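Local coordinates for protein transcription initiation factor IIB (Methanocaldococcus vulcanius, PDB 5O9I) that forms a mini-intein with the HINT fold, which probably excises itself from its host precursor and joins the flanking sequences by protein splicing, at residues K15-I20 against C50-V55; I44-R49 against V72-V77; I83-N88 against L157-I162. All coordinates share one frame; numbering follows the deposited sequence.

Interaction 1. Residues K15-I20 against C50-V55; sequences KEKGEI and CKDVEV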
ATOM      1  N   LYS A  15      -9.557   4.364   9.435  1.00 74.47           N
ATOM      2  CA  LYS A  15     -10.678   4.688  10.304  1.00 80.63           C
ATOM      3  C   LYS A  15     -11.517   3.424  10.689  1.00 85.83           C
ATOM      4  O   LYS A  15     -12.102   2.757   9.829  1.00 84.25           O
ATOM      5  CB  LYS A  15     -11.530   5.661   9.575  1.00 82.21           C
ATOM      6  CG  LYS A  15     -12.456   6.439  10.455  1.00 88.05           C
ATOM      7  CD  LYS A  15     -12.485   7.906  10.001  1.00 89.09           C
ATOM      8  CE  LYS A  15     -13.106   8.097   8.640  1.00 93.51           C
ATOM      9  NZ  LYS A  15     -14.590   7.936   8.745  1.00100.92           N
ATOM     10  N   GLU A  16     -11.536   3.099  11.983  1.00 90.31           N
ATOM     11  CA  GLU A  16     -12.238   1.921  12.520  1.00 93.90           C
ATOM     12  C   GLU A  16     -13.422   2.318  13.378  1.00 97.66           C
ATOM     13  O   GLU A  16     -13.251   2.925  14.416  1.00 99.77           O
ATOM     14  CB  GLU A  16     -11.281   1.066  13.329  1.00 95.09           C
ATOM     15  CG  GLU A  16     -11.814  -0.330  13.555  1.00100.94           C
ATOM     16  CD  GLU A  16     -10.992  -1.150  14.509  1.00104.62           C
ATOM     17  OE1 GLU A  16      -9.770  -0.887  14.554  1.00102.72           O
ATOM     18  OE2 GLU A  16     -11.572  -2.052  15.185  1.00106.98           O
ATOM     19  N   LYS A  17     -14.626   1.948  12.937  1.00103.72           N
ATOM     20  CA  LYS A  17     -15.902   2.377  13.563  1.00108.16           C
ATOM     21  C   LYS A  17     -15.953   3.886  13.798  1.00107.60           C
ATOM     22  O   LYS A  17     -16.600   4.362  14.737  1.00113.30           O
ATOM     23  CB  LYS A  17     -16.236   1.594  14.866  1.00110.30           C
ATOM     24  CG  LYS A  17     -15.653   0.183  14.943  1.00111.99           C
ATOM     25  CD  LYS A  17     -16.258  -0.693  16.047  1.00115.18           C
ATOM     26  CE  LYS A  17     -15.955  -2.168  15.819  1.00116.91           C
ATOM     27  NZ  LYS A  17     -16.945  -3.083  16.484  1.00122.72           N
ATOM     28  N   GLY A  18     -15.285   4.627  12.919  1.00105.65           N
ATOM     29  CA  GLY A  18     -15.301   6.084  12.946  1.00105.21           C
ATOM     30  C   GLY A  18     -14.117   6.783  13.579  1.00101.77           C
ATOM     31  O   GLY A  18     -14.086   7.988  13.601  1.00 98.57           O
ATOM     32  N   GLU A  19     -13.144   6.047  14.111  1.00103.04           N
ATOM     33  CA  GLU A  19     -11.998   6.691  14.770  1.00102.02           C
ATOM     34  C   GLU A  19     -10.715   6.435  13.994  1.00 97.43           C
ATOM     35  O   GLU A  19     -10.424   5.326  13.530  1.00102.70           O
ATOM     36  CB  GLU A  19     -11.832   6.260  16.243  1.00105.26           C
ATOM     37  CG  GLU A  19     -11.948   4.779  16.498  1.00109.72           C
ATOM     38  CD  GLU A  19     -11.551   4.354  17.915  1.00113.91           C
ATOM     39  OE1 GLU A  19     -10.970   5.198  18.674  1.00111.75           O
ATOM     40  OE2 GLU A  19     -11.867   3.172  18.269  1.00110.29           O
ATOM     41  N   ILE A  20      -9.891   7.452  13.939  1.00 89.90           N
ATOM     42  CA  ILE A  20      -8.706   7.367  13.163  1.00 87.16           C
ATOM     43  C   ILE A  20      -7.583   6.844  14.008  1.00 84.10           C
ATOM     44  O   ILE A  20      -7.446   7.205  15.185  1.00 83.89           O
ATOM     45  CB  ILE A  20      -8.392   8.735  12.541  1.00 89.24           C
ATOM     46  CG1 ILE A  20      -9.436   8.949  11.468  1.00 89.57           C
ATOM     47  CG2 ILE A  20      -7.057   8.720  11.825  1.00 90.67           C
ATOM     48  CD1 ILE A  20      -9.672  10.365  11.094  1.00 90.99           C
ATOM     49  N   CYS A  50     -13.505  -8.091   6.251  1.00105.10           N
ATOM     50  CA  CYS A  50     -13.513  -7.126   7.363  1.00104.49           C
ATOM     51  C   CYS A  50     -14.535  -6.037   7.135  1.00102.97           C
ATOM     52  O   CYS A  50     -15.040  -5.841   6.042  1.00 98.56           O
ATOM     53  CB  CYS A  50     -12.122  -6.545   7.639  1.00102.21           C
ATOM     54  SG  CYS A  50     -11.275  -5.801   6.241  1.00 95.72           S
ATOM     55  N   LYS A  51     -14.867  -5.374   8.227  1.00104.91           N
ATOM     56  CA  LYS A  51     -16.005  -4.462   8.312  1.00107.38           C
ATOM     57  C   LYS A  51     -15.578  -3.288   9.175  1.00105.93           C
ATOM     58  O   LYS A  51     -14.651  -3.416   9.961  1.00106.73           O
ATOM     59  CB  LYS A  51     -17.136  -5.229   9.000  1.00113.14           C
ATOM     60  CG  LYS A  51     -18.536  -4.591   9.044  1.00114.99           C
ATOM     61  CD  LYS A  51     -19.354  -5.133  10.216  1.00117.09           C
ATOM     62  CE  LYS A  51     -20.514  -6.040   9.790  1.00119.24           C
ATOM     63  NZ  LYS A  51     -21.023  -6.845  10.933  1.00123.79           N
ATOM     64  N   ASP A  52     -16.325  -2.195   9.098  1.00106.35           N
ATOM     65  CA  ASP A  52     -16.091  -1.041   9.967  1.00109.81           C
ATOM     66  C   ASP A  52     -14.681  -0.374   9.770  1.00104.74           C
ATOM     67  O   ASP A  52     -14.179   0.276  10.678  1.00109.01           O
ATOM     68  CB  ASP A  52     -16.313  -1.408  11.477  1.00113.99           C
ATOM     69  CG  ASP A  52     -17.690  -2.024  11.776  1.00121.49           C
ATOM     70  OD1 ASP A  52     -18.621  -1.833  10.966  1.00125.66           O
ATOM     71  OD2 ASP A  52     -17.833  -2.699  12.833  1.00123.22           O
ATOM     72  N   VAL A  53     -14.024  -0.590   8.637  1.00 97.12           N
ATOM     73  CA  VAL A  53     -12.639  -0.199   8.475  1.00 92.37           C
ATOM     74  C   VAL A  53     -12.427   0.469   7.121  1.00 87.53           C
ATOM     75  O   VAL A  53     -12.843  -0.037   6.097  1.00 86.08           O
ATOM     76  CB  VAL A  53     -11.708  -1.424   8.600  1.00 92.12           C
ATOM     77  CG1 VAL A  53     -10.281  -1.094   8.104  1.00 88.69           C
ATOM     78  CG2 VAL A  53     -11.677  -1.894  10.047  1.00 93.51           C
ATOM     79  N   GLU A  54     -11.757   1.603   7.115  1.00 86.13           N
ATOM     80  CA  GLU A  54     -11.514   2.326   5.892  1.00 81.28           C
ATOM     81  C   GLU A  54     -10.116   2.803   5.810  1.00 77.38           C
ATOM     82  O   GLU A  54      -9.474   3.020   6.816  1.00 77.66           O
ATOM     83  CB  GLU A  54     -12.394   3.548   5.814  1.00 82.94           C
ATOM     84  CG  GLU A  54     -13.862   3.222   5.798  1.00 87.82           C
ATOM     85  CD  GLU A  54     -14.682   4.468   5.794  1.00 90.23           C
ATOM     86  OE1 GLU A  54     -14.844   5.047   6.888  1.00 94.74           O
ATOM     87  OE2 GLU A  54     -15.146   4.865   4.707  1.00 91.49           O
ATOM     88  N   VAL A  55      -9.692   3.060   4.579  1.00 71.81           N
ATOM     89  CA  VAL A  55      -8.347   3.414   4.275  1.00 65.16           C
ATOM     90  C   VAL A  55      -8.355   4.585   3.313  1.00 60.35           C
ATOM     91  O   VAL A  55      -9.334   4.819   2.639  1.00 59.42           O
ATOM     92  CB  VAL A  55      -7.693   2.122   3.750  1.00 67.08           C
ATOM     93  CG1 VAL A  55      -7.385   2.110   2.282  1.00 65.75           C
ATOM     94  CG2 VAL A  55      -6.519   1.743   4.628  1.00 69.87           C
TER
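Lys15 and Glu54 face each other as an antiparallel hydrogen-bonded pair. Lys15 N donates to Glu54 O (2.9 Å, N-H...O 159°), and Glu54 N returns a more bent bond to Lys15 O at 3.0 Å. Their side chains run side by side on one face of the sheet. The lysine chain sets out with CG anti to its own N (chi1 -161°) and then bends at each later torsion, which brings NZ round beside the end of the Glu54 side chain, 3.4 Å from Glu54 OE1. The result is a salt bridge with a weak hydrogen bond. Lys15 O is also approached by the CA-H of Val53.

Glu16 forms the adjoining non-hydrogen-bonded pair with Val53, and its CG rests on Val53 CG2 (3.8 Å) on the other face. Beyond Glu16 the hairpin of strands 11-16 and 19-24 turns through a type I' turn, Glu16 to Glu19, closed by reciprocal backbone bonds between those two residues. Lys17 and Gly18 take positive phi angles, as this turn requires.

Lys17 N donates a nearly straight bond to Asp52 O (2.8 Å, 162°). The same oxygen receives the CA-H of Glu16, with Glu16 CA 3.1 Å from Asp52 O. Beside this bond the two side chains pass at a slant: Lys17 CG lies 3.9 Å from Asp52 CB, and Lys17 NZ makes a long salt bridge to Asp52 OD2 at 3.8 Å. On its other side strand 53-58 bonds to the backbone of Val69 and Met67, so it lies inside the sheet.

The strand pairing therefore rests on three backbone bonds, while the two ion pairs on this exposed part of the surface are weak or long, and probably contribute less to holding the strands than the backbone does.

Interaction 2. Residues I44-R49 against V72-V77; sequences ILEIAR and VSRHPV
An antiparallel ladder at the edge of a four-stranded sheet joins strand 46-49 to strand 71-76, with Glu46 opposite Arg74, Ile47 opposite Ser73 and Ala48 opposite Val72. Glu46 and Arg74 exchange N-H and carbonyl in two bonds of 3.0 Å, Glu46 N to Arg74 O and Arg74 N to Glu46 O. Ala48 and Val72 do the same in almost straight bonds, Val72 N to Ala48 O measuring 2.9 Å. Between these pairs Ser73 CA points its hydrogen at Glu46 O.

Glu46 and Arg74 also extend side by side from the same face. Glu46 OE2 sits at the guanidinium edge, 2.8 Å from Arg74 NE and 3.2 Å from Arg74 NH2, the second bond being weak. The arginine meets that oxygen from above the carboxylate plane, with the two flat groups turned 39° apart; OE2 alone takes both nitrogens, in place of a two-oxygen fork. Arg74 NH1 has a second anion, Asp30 of helix 25-34, which ties the edge of this sheet of the intein's HINT fold to the helix that covers that face. Val72 and Ala48 pack on the same helix, through Ile29 and Ile32 for Val72 and Ile33 for Ala48.

On the opposite face, Leu45 reaches His75. Leu45 CD1 lies over one face of the imidazole, 3.4 Å from His75 CG, and the ring is placed there by chi1 of 63°, which sets CG between N and the carbonyl carbon. Alongside, Ile47 CG1 touches Ser73 CB at 4.0 Å.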
ATOM      1  N   ILE A  44      -1.301 -20.418  -0.303  1.00164.68           N
ATOM      2  CA  ILE A  44      -0.324 -19.733   0.562  1.00163.87           C
ATOM      3  C   ILE A  44      -0.793 -18.287   0.874  1.00154.36           C
ATOM      4  O   ILE A  44      -0.005 -17.481   1.353  1.00153.82           O
ATOM      5  CB  ILE A  44       1.125 -19.843  -0.001  1.00166.29           C
ATOM      6  CG1 ILE A  44       1.201 -19.352  -1.480  1.00164.56           C
ATOM      7  CG2 ILE A  44       1.654 -21.259   0.251  1.00170.49           C
ATOM      8  CD1 ILE A  44       1.308 -20.404  -2.581  1.00165.33           C
ATOM      9  N   LEU A  45      -2.076 -17.989   0.610  1.00145.68           N
ATOM     10  CA  LEU A  45      -2.720 -16.787   1.083  1.00139.41           C
ATOM     11  C   LEU A  45      -3.915 -17.149   1.952  1.00138.40           C
ATOM     12  O   LEU A  45      -4.794 -17.888   1.535  1.00136.85           O
ATOM     13  CB  LEU A  45      -3.211 -15.900  -0.062  1.00138.44           C
ATOM     14  CG  LEU A  45      -2.251 -14.751  -0.450  1.00137.54           C
ATOM     15  CD1 LEU A  45      -1.174 -15.283  -1.392  1.00139.37           C
ATOM     16  CD2 LEU A  45      -2.942 -13.526  -1.042  1.00131.88           C
ATOM     17  N   GLU A  46      -3.953 -16.549   3.141  1.00135.30           N
ATOM     18  CA  GLU A  46      -5.132 -16.497   3.979  1.00132.43           C
ATOM     19  C   GLU A  46      -5.899 -15.196   3.777  1.00126.65           C
ATOM     20  O   GLU A  46      -5.299 -14.147   3.712  1.00124.46           O
ATOM     21  CB  GLU A  46      -4.709 -16.538   5.409  1.00131.96           C
ATOM     22  CG  GLU A  46      -4.066 -17.807   5.848  1.00134.65           C
ATOM     23  CD  GLU A  46      -3.676 -17.657   7.292  1.00136.82           C
ATOM     24  OE1 GLU A  46      -4.505 -17.971   8.175  1.00139.11           O
ATOM     25  OE2 GLU A  46      -2.574 -17.113   7.507  1.00134.03           O
ATOM     26  N   ILE A  47      -7.218 -15.300   3.631  1.00122.38           N
ATOM     27  CA  ILE A  47      -8.093 -14.166   3.348  1.00117.19           C
ATOM     28  C   ILE A  47      -9.245 -14.088   4.335  1.00116.50           C
ATOM     29  O   ILE A  47      -9.819 -15.118   4.715  1.00123.86           O
ATOM     30  CB  ILE A  47      -8.688 -14.288   1.947  1.00118.14           C
ATOM     31  CG1 ILE A  47      -7.568 -14.196   0.915  1.00117.47           C
ATOM     32  CG2 ILE A  47      -9.735 -13.225   1.664  1.00116.47           C
ATOM     33  CD1 ILE A  47      -7.172 -15.550   0.411  1.00121.49           C
ATOM     34  N   ALA A  48      -9.600 -12.872   4.734  1.00109.40           N
ATOM     35  CA  ALA A  48     -10.717 -12.664   5.645  1.00109.43           C
ATOM     36  C   ALA A  48     -11.461 -11.393   5.341  1.00105.86           C
ATOM     37  O   ALA A  48     -10.876 -10.388   4.957  1.00103.68           O
ATOM     38  CB  ALA A  48     -10.247 -12.659   7.105  1.00112.20           C
ATOM     39  N   ARG A  49     -12.772 -11.441   5.514  1.00108.48           N
ATOM     40  CA  ARG A  49     -13.618 -10.307   5.266  1.00106.74           C
ATOM     41  C   ARG A  49     -13.486  -9.407   6.465  1.00105.49           C
ATOM     42  O   ARG A  49     -13.324  -9.899   7.555  1.00104.90           O
ATOM     43  CB  ARG A  49     -15.066 -10.743   5.054  1.00110.04           C
ATOM     44  CG  ARG A  49     -15.831  -9.744   4.222  1.00112.41           C
ATOM     45  CD  ARG A  49     -17.328  -9.955   4.304  1.00116.54           C
ATOM     46  NE  ARG A  49     -17.876  -9.779   5.651  1.00119.80           N
ATOM     47  CZ  ARG A  49     -18.093  -8.614   6.265  1.00120.06           C
ATOM     48  NH1 ARG A  49     -17.809  -7.445   5.688  1.00117.04           N
ATOM     49  NH2 ARG A  49     -18.614  -8.614   7.487  1.00124.23           N
ATOM     50  N   VAL A  72      -9.071  -8.471   3.723  1.00 93.62           N
ATOM     51  CA  VAL A  72      -7.638  -8.410   3.973  1.00 93.60           C
ATOM     52  C   VAL A  72      -7.039  -9.774   3.733  1.00 95.44           C
ATOM     53  O   VAL A  72      -7.748 -10.740   3.763  1.00 98.42           O
ATOM     54  CB  VAL A  72      -7.330  -7.948   5.423  1.00 95.60           C
ATOM     55  CG1 VAL A  72      -7.805  -6.518   5.613  1.00 92.34           C
ATOM     56  CG2 VAL A  72      -7.937  -8.879   6.492  1.00 99.02           C
ATOM     57  N   SER A  73      -5.724  -9.831   3.528  1.00 95.86           N
ATOM     58  CA  SER A  73      -5.016 -11.042   3.166  1.00 97.96           C
ATOM     59  C   SER A  73      -3.600 -10.993   3.676  1.00101.26           C
ATOM     60  O   SER A  73      -3.083  -9.926   3.923  1.00 98.83           O
ATOM     61  CB  SER A  73      -5.002 -11.243   1.635  1.00 97.29           C
ATOM     62  OG  SER A  73      -4.263 -10.250   0.913  1.00 91.66           O
ATOM     63  N   ARG A  74      -2.995 -12.169   3.852  1.00107.94           N
ATOM     64  CA  ARG A  74      -1.573 -12.306   4.088  1.00109.66           C
ATOM     65  C   ARG A  74      -1.003 -13.599   3.509  1.00111.98           C
ATOM     66  O   ARG A  74      -1.714 -14.534   3.276  1.00113.48           O
ATOM     67  CB  ARG A  74      -1.310 -12.274   5.585  1.00114.14           C
ATOM     68  CG  ARG A  74      -1.726 -13.543   6.314  1.00120.12           C
ATOM     69  CD  ARG A  74      -1.657 -13.354   7.813  1.00119.17           C
ATOM     70  NE  ARG A  74      -2.187 -14.514   8.516  1.00124.67           N
ATOM     71  CZ  ARG A  74      -2.218 -14.675   9.840  1.00126.07           C
ATOM     72  NH1 ARG A  74      -1.742 -13.760  10.657  1.00124.94           N
ATOM     73  NH2 ARG A  74      -2.772 -15.747  10.359  1.00129.30           N
ATOM     74  N   HIS A  75       0.300 -13.616   3.325  1.00112.81           N
ATOM     75  CA  HIS A  75       0.980 -14.769   2.811  1.00119.13           C
ATOM     76  C   HIS A  75       2.415 -14.786   3.215  1.00119.87           C
ATOM     77  O   HIS A  75       3.049 -13.724   3.184  1.00114.70           O
ATOM     78  CB  HIS A  75       0.820 -14.991   1.291  1.00123.20           C
ATOM     79  CG  HIS A  75       1.358 -13.941   0.368  1.00125.61           C
ATOM     80  ND1 HIS A  75       0.636 -12.814   0.022  1.00129.48           N
ATOM     81  CD2 HIS A  75       2.450 -13.942  -0.436  1.00128.52           C
ATOM     82  CE1 HIS A  75       1.306 -12.117  -0.879  1.00125.79           C
ATOM     83  NE2 HIS A  75       2.408 -12.783  -1.178  1.00127.03           N
ATOM     84  N   PRO A  76       2.925 -15.969   3.631  1.00124.19           N
ATOM     85  CA  PRO A  76       4.366 -16.127   3.884  1.00128.10           C
ATOM     86  C   PRO A  76       5.217 -15.752   2.667  1.00126.90           C
ATOM     87  O   PRO A  76       4.783 -15.882   1.510  1.00129.05           O
ATOM     88  CB  PRO A  76       4.526 -17.619   4.228  1.00133.05           C
ATOM     89  CG  PRO A  76       3.150 -18.156   4.487  1.00133.91           C
ATOM     90  CD  PRO A  76       2.158 -17.202   3.901  1.00127.71           C
ATOM     91  N   VAL A  77       6.418 -15.275   2.946  1.00124.75           N
ATOM     92  CA  VAL A  77       7.230 -14.649   1.937  1.00123.40           C
ATOM     93  C   VAL A  77       8.653 -14.653   2.441  1.00128.34           C
ATOM     94  O   VAL A  77       8.880 -14.531   3.654  1.00126.28           O
ATOM     95  CB  VAL A  77       6.723 -13.203   1.721  1.00120.36           C
ATOM     96  CG1 VAL A  77       7.145 -12.275   2.878  1.00119.44           C
ATOM     97  CG2 VAL A  77       7.126 -12.658   0.365  1.00118.16           C
TER

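Interaction 3. Residues I83-N88 against L157-I162; sequences IVVEGN and LKIKKI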
ATOM      1  N   ILE A  83      12.264   0.391  -0.983  1.00105.52           N
ATOM      2  CA  ILE A  83      12.427   1.469  -1.947  1.00100.90           C
ATOM      3  C   ILE A  83      12.674   2.739  -1.164  1.00 98.48           C
ATOM      4  O   ILE A  83      11.907   3.036  -0.235  1.00 86.78           O
ATOM      5  CB  ILE A  83      11.201   1.669  -2.806  1.00 97.39           C
ATOM      6  CG1 ILE A  83      10.777   0.319  -3.365  1.00100.17           C
ATOM      7  CG2 ILE A  83      11.520   2.677  -3.918  1.00 96.78           C
ATOM      8  CD1 ILE A  83       9.637   0.363  -4.369  1.00 99.20           C
ATOM      9  N   VAL A  84      13.732   3.452  -1.560  1.00 97.11           N
ATOM     10  CA  VAL A  84      14.045   4.762  -1.035  1.00 96.40           C
ATOM     11  C   VAL A  84      13.900   5.815  -2.128  1.00 94.76           C
ATOM     12  O   VAL A  84      14.364   5.591  -3.277  1.00 98.00           O
ATOM     13  CB  VAL A  84      15.497   4.828  -0.533  1.00 99.55           C
ATOM     14  CG1 VAL A  84      15.686   6.074   0.326  1.00 97.23           C
ATOM     15  CG2 VAL A  84      15.833   3.563   0.247  1.00100.60           C
ATOM     16  N   VAL A  85      13.265   6.940  -1.771  1.00 87.92           N
ATOM     17  CA  VAL A  85      13.155   8.089  -2.680  1.00 87.28           C
ATOM     18  C   VAL A  85      13.751   9.363  -2.102  1.00 89.35           C
ATOM     19  O   VAL A  85      13.990   9.474  -0.871  1.00 88.16           O
ATOM     20  CB  VAL A  85      11.683   8.390  -3.126  1.00 82.63           C
ATOM     21  CG1 VAL A  85      11.151   7.272  -4.034  1.00 82.60           C
ATOM     22  CG2 VAL A  85      10.754   8.641  -1.943  1.00 79.04           C
ATOM     23  N   GLU A  86      14.004  10.310  -3.014  1.00 93.23           N
ATOM     24  CA  GLU A  86      14.285  11.734  -2.679  1.00 94.71           C
ATOM     25  C   GLU A  86      13.634  12.141  -1.359  1.00 89.19           C
ATOM     26  O   GLU A  86      12.438  12.146  -1.263  1.00 86.42           O
ATOM     27  CB  GLU A  86      13.766  12.625  -3.824  1.00 97.53           C
ATOM     28  CG  GLU A  86      14.498  13.954  -4.065  1.00101.57           C
ATOM     29  CD  GLU A  86      14.518  14.340  -5.540  1.00108.18           C
ATOM     30  OE1 GLU A  86      13.424  14.292  -6.145  1.00110.27           O
ATOM     31  OE2 GLU A  86      15.607  14.676  -6.084  1.00112.59           O
ATOM     32  N   GLY A  87      14.428  12.450  -0.339  1.00 92.32           N
ATOM     33  CA  GLY A  87      13.908  12.736   1.022  1.00 90.57           C
ATOM     34  C   GLY A  87      14.112  11.579   1.993  1.00 90.54           C
ATOM     35  O   GLY A  87      13.765  11.682   3.185  1.00 90.39           O
ATOM     36  N   ASN A  88      14.666  10.477   1.482  1.00 91.98           N
ATOM     37  CA  ASN A  88      14.979   9.316   2.292  1.00 96.74           C
ATOM     38  C   ASN A  88      13.697   8.692   2.884  1.00 96.57           C
ATOM     39  O   ASN A  88      13.701   8.175   4.009  1.00104.44           O
ATOM     40  CB  ASN A  88      16.002   9.714   3.383  1.00 99.01           C
ATOM     41  CG  ASN A  88      17.017   8.622   3.690  1.00101.70           C
ATOM     42  OD1 ASN A  88      17.090   7.590   3.039  1.00105.50           O
ATOM     43  ND2 ASN A  88      17.806   8.858   4.703  1.00106.21           N
ATOM     44  N   LEU A 157       8.387  11.777  -6.782  1.00 64.97           N
ATOM     45  CA  LEU A 157       9.732  11.768  -6.272  1.00 68.01           C
ATOM     46  C   LEU A 157      10.509  10.688  -6.976  1.00 74.91           C
ATOM     47  O   LEU A 157       9.905   9.693  -7.433  1.00 77.38           O
ATOM     48  CB  LEU A 157       9.718  11.515  -4.758  1.00 67.48           C
ATOM     49  CG  LEU A 157       9.179  12.659  -3.870  1.00 65.90           C
ATOM     50  CD1 LEU A 157       9.337  12.329  -2.403  1.00 63.95           C
ATOM     51  CD2 LEU A 157       9.812  14.034  -4.157  1.00 67.10           C
ATOM     52  N   LYS A 158      11.835  10.846  -7.027  1.00 80.72           N
ATOM     53  CA  LYS A 158      12.659   9.928  -7.831  1.00 88.25           C
ATOM     54  C   LYS A 158      13.229   8.902  -6.885  1.00 89.52           C
ATOM     55  O   LYS A 158      13.484   9.219  -5.715  1.00 93.77           O
ATOM     56  CB  LYS A 158      13.799  10.620  -8.593  1.00 94.00           C
ATOM     57  CG  LYS A 158      13.711  12.140  -8.804  1.00 95.71           C
ATOM     58  CD  LYS A 158      15.079  12.744  -9.214  1.00 97.67           C
ATOM     59  CE  LYS A 158      15.154  13.162 -10.704  1.00 95.52           C
ATOM     60  NZ  LYS A 158      14.586  12.137 -11.644  1.00 92.84           N
ATOM     61  N   ILE A 159      13.512   7.730  -7.417  1.00 93.50           N
ATOM     62  CA  ILE A 159      14.001   6.639  -6.605  1.00 99.18           C
ATOM     63  C   ILE A 159      15.503   6.794  -6.369  1.00106.17           C
ATOM     64  O   ILE A 159      16.264   6.923  -7.318  1.00103.95           O
ATOM     65  CB  ILE A 159      13.727   5.290  -7.296  1.00 99.10           C
ATOM     66  CG1 ILE A 159      12.242   5.119  -7.551  1.00 93.30           C
ATOM     67  CG2 ILE A 159      14.303   4.141  -6.458  1.00104.47           C
ATOM     68  CD1 ILE A 159      11.880   4.383  -8.808  1.00 95.54           C
ATOM     69  N   LYS A 160      15.906   6.756  -5.098  1.00114.29           N
ATOM     70  CA  LYS A 160      17.288   6.968  -4.693  1.00120.49           C
ATOM     71  C   LYS A 160      18.007   5.635  -4.851  1.00129.01           C
ATOM     72  O   LYS A 160      18.946   5.520  -5.639  1.00135.63           O
ATOM     73  CB  LYS A 160      17.331   7.472  -3.247  1.00119.81           C
ATOM     74  CG  LYS A 160      18.679   8.042  -2.826  1.00125.94           C
ATOM     75  CD  LYS A 160      18.651   9.540  -2.538  1.00126.65           C
ATOM     76  CE  LYS A 160      18.065   9.824  -1.149  1.00126.05           C
ATOM     77  NZ  LYS A 160      17.903  11.278  -0.832  1.00122.95           N
ATOM     78  N   LYS A 161      17.542   4.616  -4.134  1.00133.24           N
ATOM     79  CA  LYS A 161      17.983   3.237  -4.392  1.00137.71           C
ATOM     80  C   LYS A 161      16.958   2.230  -3.893  1.00138.76           C
ATOM     81  O   LYS A 161      16.050   2.579  -3.137  1.00143.82           O
ATOM     82  CB  LYS A 161      19.370   2.954  -3.804  1.00141.90           C
ATOM     83  CG  LYS A 161      19.509   3.235  -2.319  1.00141.53           C
ATOM     84  CD  LYS A 161      20.370   2.210  -1.597  1.00145.27           C
ATOM     85  CE  LYS A 161      20.671   2.653  -0.170  1.00144.98           C
ATOM     86  NZ  LYS A 161      19.517   3.248   0.571  1.00136.85           N
ATOM     87  N   ILE A 162      17.129   0.983  -4.333  1.00146.98           N
ATOM     88  CA  ILE A 162      16.183  -0.105  -4.078  1.00144.06           C
ATOM     89  C   ILE A 162      16.895  -1.351  -3.582  1.00148.32           C
ATOM     90  O   ILE A 162      17.355  -2.120  -4.373  1.00145.75           O
ATOM     91  CB  ILE A 162      15.265  -0.391  -5.299  1.00142.07           C
ATOM     92  CG1 ILE A 162      16.019  -0.688  -6.602  1.00137.55           C
ATOM     93  CG2 ILE A 162      14.396   0.847  -5.493  1.00142.28           C
ATOM     94  CD1 ILE A 162      15.109  -0.839  -7.807  1.00131.09           C
TER
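Val84 and the pair Lys160-Lys161 form a classic beta bulge, two residues of strand 154-162 facing one of strand 81-85. Among the backbone bonds, Val84 N gives its hydrogen to Lys161 O (2.9 Å), while Val84 O takes Lys160 N at 2.7 Å and, weakly, Lys161 N at 3.4 Å. Lys160 has a helix-like psi of -60°, which turns both N-H groups toward one acceptor. Past the bulge, Glu86 N bonds to Lys158 O at 3.0 Å.

Apolar contacts gather on the side of Ile83 and Ile159. Ile83 CG2 touches Ile162 CG2 (3.8 Å) and Ile159 CG2 (4.0 Å), and Leu115 and Leu121 pack against both Ile83 and Ile159. Toward Glu86, Val85 and Leu157 cross at about a right angle, with Val85 CG2 4.0 Å from Leu157 CD1.

The charged side chains meet mainly by their carbons. Glu86 and Lys158 run side by side, with Glu86 OE1 3.4 Å from Lys158 CG; the lysine bends at chi3 (107°) and carries NZ off, leaving the charges apart. Lys161, by contrast, brings its amino nitrogen to one Val84 methyl, CG2.

The chemistry is thus backbone bonding across a bulged pair of strands over a largely buried aliphatic patch, while the charged side chains at the exposed margin, with no ion pair across the contact, probably contribute little.

All three contacts are antiparallel strand pairings, each in a different four-stranded sheet of the one intein splicing domain. Interactions 1 and 2 are neighbours: their centres lie 20 Å apart, strand 46-49 leads on to strand 53-58, and Cys50 SG packs on Val72 CG1 at 3.6 Å where they touch. Their segments alternate along the chain, so neither pairing is complete before the other has begun. Interaction 3 opens only after both have closed and lies across the chain's centre, about 31 Å from interaction 1 and 28 Å from interaction 2 between centres. Strand 71-76 is followed by 81-85, which carries the chain from one side of this mainly beta fold to the other.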